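Local coordinates for teicoplanin pseudoaglycone deacetylase Orf2 (Actinoplanes teichomyceticus, PDB 3DFK), which probably removes the acetyl group from the amino sugar of teicoplanin pseudoaglycone, as a zinc-dependent deacetylase of the PIG-L family, at residues P15-A20 / Y74-D79. Residues are numbered along the deposited sequence; the frame is centred on the assembly and turned at random.
With ZN (zinc ion), chain B; DKA (decanoic acid), chain C.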
ATOM      1  N   PRO A  15      -0.411   0.386   2.780  1.00 18.57           N
ATOM      2  CA  PRO A  15      -1.593  -0.244   3.345  1.00 18.38           C
ATOM      3  C   PRO A  15      -1.350  -1.718   3.661  1.00 18.66           C
ATOM      4  O   PRO A  15      -1.579  -2.144   4.798  1.00 19.32           O
ATOM      5  CB  PRO A  15      -2.670  -0.092   2.249  1.00 19.03           C
ATOM      6  CG  PRO A  15      -2.101   0.783   1.206  1.00 19.73           C
ATOM      7  CD  PRO A  15      -0.612   0.899   1.414  1.00 18.28           C
ATOM      8  N   HIS A  16      -0.851  -2.467   2.672  1.00 17.47           N
ATOM      9  CA  HIS A  16      -0.699  -3.906   2.792  1.00 17.82           C
ATOM     10  C   HIS A  16       0.737  -4.294   2.607  1.00 18.74           C
ATOM     11  O   HIS A  16       1.550  -3.496   2.127  1.00 19.04           O
ATOM     12  CB  HIS A  16      -1.487  -4.634   1.723  1.00 18.38           C
ATOM     13  CG  HIS A  16      -2.964  -4.405   1.809  1.00 18.08           C
ATOM     14  ND1 HIS A  16      -3.690  -3.873   0.765  1.00 20.02           N
ATOM     15  CD2 HIS A  16      -3.840  -4.637   2.809  1.00 19.41           C
ATOM     16  CE1 HIS A  16      -4.962  -3.792   1.123  1.00 19.46           C
ATOM     17  NE2 HIS A  16      -5.078  -4.240   2.361  1.00 19.22           N
ATOM     18  N   LEU A  17       1.021  -5.548   2.951  1.00 19.62           N
ATOM     19  CA  LEU A  17       2.348  -6.126   2.770  1.00 20.41           C
ATOM     20  C   LEU A  17       2.602  -6.447   1.280  1.00 21.36           C
ATOM     21  O   LEU A  17       2.403  -7.582   0.827  1.00 22.43           O
ATOM     22  CB  LEU A  17       2.481  -7.358   3.671  1.00 21.04           C
ATOM     23  CG  LEU A  17       2.354  -7.069   5.176  1.00 20.20           C
ATOM     24  CD1 LEU A  17       1.955  -8.303   5.967  1.00 22.92           C
ATOM     25  CD2 LEU A  17       3.627  -6.416   5.774  1.00 23.11           C
ATOM     26  N   ASP A  18       2.996  -5.412   0.534  1.00 20.83           N
ATOM     27  CA  ASP A  18       3.407  -5.444  -0.887  1.00 21.43           C
ATOM     28  C   ASP A  18       3.264  -4.092  -1.584  1.00 20.26           C
ATOM     29  O   ASP A  18       3.923  -3.824  -2.572  1.00 19.53           O
ATOM     30  CB  ASP A  18       2.728  -6.540  -1.720  1.00 22.22           C
ATOM     31  CG  ASP A  18       1.222  -6.431  -1.748  1.00 26.85           C
ATOM     32  OD1 ASP A  18       0.657  -5.522  -1.109  1.00 26.96           O
ATOM     33  OD2 ASP A  18       0.607  -7.295  -2.402  1.00 32.11           O
ATOM     34  N   ASP A  19       2.392  -3.231  -1.076  1.00 20.95           N
ATOM     35  CA  ASP A  19       1.989  -2.078  -1.869  1.00 20.07           C
ATOM     36  C   ASP A  19       3.117  -1.078  -2.079  1.00 20.23           C
ATOM     37  O   ASP A  19       3.283  -0.555  -3.180  1.00 20.42           O
ATOM     38  CB  ASP A  19       0.785  -1.384  -1.240  1.00 20.68           C
ATOM     39  CG  ASP A  19      -0.484  -2.199  -1.371  1.00 21.15           C
ATOM     40  OD1 ASP A  19      -0.826  -2.614  -2.493  1.00 23.47           O
ATOM     41  OD2 ASP A  19      -1.128  -2.426  -0.337  1.00 21.00           O
ATOM     42  N   ALA A  20       3.885  -0.802  -1.031  1.00 20.17           N
ATOM     43  CA  ALA A  20       4.963   0.185  -1.121  1.00 20.04           C
ATOM     44  C   ALA A  20       6.041  -0.288  -2.113  1.00 19.66           C
ATOM     45  O   ALA A  20       6.543   0.487  -2.928  1.00 19.59           O
ATOM     46  CB  ALA A  20       5.574   0.445   0.272  1.00 20.62           C
ATOM     47  N   TYR A  74       3.468 -15.397   7.216  1.00 23.61           N
ATOM     48  CA  TYR A  74       4.072 -15.669   5.907  1.00 24.21           C
ATOM     49  C   TYR A  74       4.303 -14.371   5.159  1.00 23.26           C
ATOM     50  O   TYR A  74       5.370 -14.140   4.631  1.00 22.24           O
ATOM     51  CB  TYR A  74       3.189 -16.597   5.051  1.00 26.39           C
ATOM     52  CG  TYR A  74       3.398 -18.072   5.312  1.00 29.51           C
ATOM     53  CD1 TYR A  74       2.593 -18.750   6.215  1.00 31.15           C
ATOM     54  CD2 TYR A  74       4.390 -18.792   4.646  1.00 31.81           C
ATOM     55  CE1 TYR A  74       2.769 -20.103   6.479  1.00 32.21           C
ATOM     56  CE2 TYR A  74       4.579 -20.162   4.899  1.00 31.71           C
ATOM     57  CZ  TYR A  74       3.762 -20.800   5.821  1.00 32.37           C
ATOM     58  OH  TYR A  74       3.906 -22.137   6.088  1.00 32.76           O
ATOM     59  N   ARG A  75       3.285 -13.520   5.111  1.00 21.45           N
ATOM     60  CA  ARG A  75       3.398 -12.262   4.390  1.00 20.84           C
ATOM     61  C   ARG A  75       4.352 -11.264   5.041  1.00 20.07           C
ATOM     62  O   ARG A  75       5.027 -10.492   4.343  1.00 19.99           O
ATOM     63  CB  ARG A  75       2.004 -11.654   4.198  1.00 22.11           C
ATOM     64  CG  ARG A  75       1.154 -12.479   3.249  1.00 21.77           C
ATOM     65  CD  ARG A  75      -0.110 -11.703   2.900  1.00 25.17           C
ATOM     66  NE  ARG A  75       0.216 -10.523   2.100  1.00 26.62           N
ATOM     67  CZ  ARG A  75      -0.670  -9.620   1.698  1.00 27.94           C
ATOM     68  NH1 ARG A  75      -1.947  -9.755   2.022  1.00 30.06           N
ATOM     69  NH2 ARG A  75      -0.277  -8.585   0.968  1.00 27.54           N
ATOM     70  N   ARG A  76       4.424 -11.276   6.377  1.00 19.43           N
ATOM     71  CA  ARG A  76       5.365 -10.395   7.058  1.00 19.54           C
ATOM     72  C   ARG A  76       6.769 -10.821   6.688  1.00 19.69           C
ATOM     73  O   ARG A  76       7.615  -9.976   6.467  1.00 19.57           O
ATOM     74  CB  ARG A  76       5.210 -10.447   8.575  1.00 19.37           C
ATOM     75  CG  ARG A  76       4.030  -9.615   9.121  1.00 20.18           C
ATOM     76  CD  ARG A  76       4.012  -9.751  10.621  1.00 22.65           C
ATOM     77  NE  ARG A  76       2.991  -8.901  11.250  1.00 23.99           N
ATOM     78  CZ  ARG A  76       3.041  -8.521  12.522  1.00 26.37           C
ATOM     79  NH1 ARG A  76       4.080  -8.860  13.287  1.00 26.93           N
ATOM     80  NH2 ARG A  76       2.080  -7.761  13.027  1.00 25.93           N
ATOM     81  N   LYS A  77       7.014 -12.126   6.617  1.00 20.04           N
ATOM     82  CA  LYS A  77       8.367 -12.590   6.245  1.00 20.48           C
ATOM     83  C   LYS A  77       8.739 -12.212   4.812  1.00 19.98           C
ATOM     84  O   LYS A  77       9.885 -11.843   4.533  1.00 20.10           O
ATOM     85  CB  LYS A  77       8.496 -14.101   6.449  1.00 20.70           C
ATOM     86  CG  LYS A  77       8.602 -14.483   7.897  1.00 23.39           C
ATOM     87  CD  LYS A  77       8.616 -15.995   8.096  1.00 28.74           C
ATOM     88  CE  LYS A  77       8.832 -16.307   9.566  1.00 31.99           C
ATOM     89  NZ  LYS A  77       8.663 -17.751   9.912  1.00 35.72           N
ATOM     90  N   GLU A  78       7.777 -12.314   3.899  1.00 19.50           N
ATOM     91  CA  GLU A  78       7.959 -11.861   2.519  1.00 20.17           C
ATOM     92  C   GLU A  78       8.308 -10.374   2.486  1.00 20.17           C
ATOM     93  O   GLU A  78       9.230  -9.948   1.775  1.00 19.16           O
ATOM     94  CB  GLU A  78       6.658 -12.074   1.711  1.00 20.29           C
ATOM     95  CG  GLU A  78       6.385 -13.530   1.339  1.00 20.79           C
ATOM     96  CD  GLU A  78       5.065 -13.696   0.613  1.00 22.95           C
ATOM     97  OE1 GLU A  78       4.308 -12.699   0.475  1.00 23.99           O
ATOM     98  OE2 GLU A  78       4.806 -14.831   0.167  1.00 26.99           O
ATOM     99  N   ASP A  79       7.558  -9.579   3.256  1.00 19.32           N
ATOM    100  CA  ASP A  79       7.776  -8.130   3.313  1.00 19.62           C
ATOM    101  C   ASP A  79       9.189  -7.796   3.796  1.00 20.24           C
ATOM    102  O   ASP A  79       9.868  -6.925   3.241  1.00 20.27           O
ATOM    103  CB  ASP A  79       6.729  -7.473   4.214  1.00 20.16           C
ATOM    104  CG  ASP A  79       6.778  -5.940   4.170  1.00 21.55           C
ATOM    105  OD1 ASP A  79       6.564  -5.365   3.091  1.00 23.18           O
ATOM    106  OD2 ASP A  79       7.041  -5.321   5.221  1.00 23.07           O
TER
HETATM  107 ZN    ZN B 300      -2.899  -3.278  -1.050  1.00 24.03          ZN
HETATM  108  C1  DKA C 400      -2.490  -5.856  -2.066  1.00 34.74           C
HETATM  109  O1  DKA C 400      -2.973  -5.370  -3.103  1.00 35.40           O
HETATM  110  C2  DKA C 400      -2.728  -7.311  -1.719  1.00 37.13           C
HETATM  111  C3  DKA C 400      -2.783  -7.461  -0.200  1.00 34.76           C
HETATM  112  C4  DKA C 400      -3.913  -8.380   0.232  1.00 40.85           C
HETATM  113  C5  DKA C 400      -5.084  -7.618   0.835  1.00 40.50           C
HETATM  114  C6  DKA C 400      -6.396  -8.282   0.426  1.00 42.85           C
HETATM  115  C7  DKA C 400      -7.610  -7.611   1.062  1.00 42.93           C
HETATM  116  C8  DKA C 400      -8.872  -8.314   0.559  1.00 45.73           C
HETATM  117  C9  DKA C 400      -9.796  -7.420  -0.259  1.00 46.19           C
HETATM  118  C10 DKA C 400     -11.091  -7.185   0.487  1.00 45.84           C
HETATM  119  O2  DKA C 400      -1.816  -5.163  -1.296  1.00 31.02           O
HETATM  120  O   HOH W   1       4.922  -3.209   2.805  1.00 30.55           O
HETATM  121  O   HOH W   2       2.796 -10.403   1.003  1.00 34.65           O
HETATM  122  O   HOH W   3      -4.375  -3.907  -2.273  1.00 26.10           O
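A buried contact, part apolar and part polar, joins the turn between strand 9-14 and helix 19-33 to helix 71-86, with Leu-17 set against Arg-75 and Asp-79. The branches of Leu-17 divide the work. Leu-17 CD1 lies against CB of Arg-75 at 3.8 Å and also touches the backbone N and CG of Arg-76. Leu-17 CD2 packs on the side chain of Asp-79, 3.6 Å from its CG, and the two side chains cross at about a right angle. Asp-79 is buried, with OD1 hydrogen-bonded to the Tyr-229 hydroxyl and OD2 to His-92 NE2.

The backbone makes an inverse gamma turn about Leu-17, in which Asp-18 N hydrogen-bonds back to His-16 O. Leu-17 O takes a hydrogen bond of 2.9 Å from Arg-75 NH2. The donor stands above the carbonyl plane, and the N-H...O angle is 152°. A bend at chi3 (68°) turns the guanidinium back to the turn. Water 2 links Arg-75 NE to Leu-17 O and Glu-78 OE1. Arg-75 NH2 also faces Asp-18 OD2 in a long salt bridge of 3.7 Å.

The His-Xaa-Asp-Asp sequence of PIG-L deacetylases runs from this turn into the start of helix 19-33, on a Rossmann-like sheet. His-16 ND1 and Asp-19 OD2 each bind zinc at 2.1 Å, and His-164 completes the protein ligands. His-16 NE2 is hydrogen-bonded to Asp-163. Decanoic acid supplies O2 to the metal, and Asp-18 OD1 makes an unusually short approach of 2.5 Å to that O2. The acyl chain then passes between His-16 and Arg-75: its C5 sits over the centre of the imidazole face, while C3 lies at the guanidinium edge.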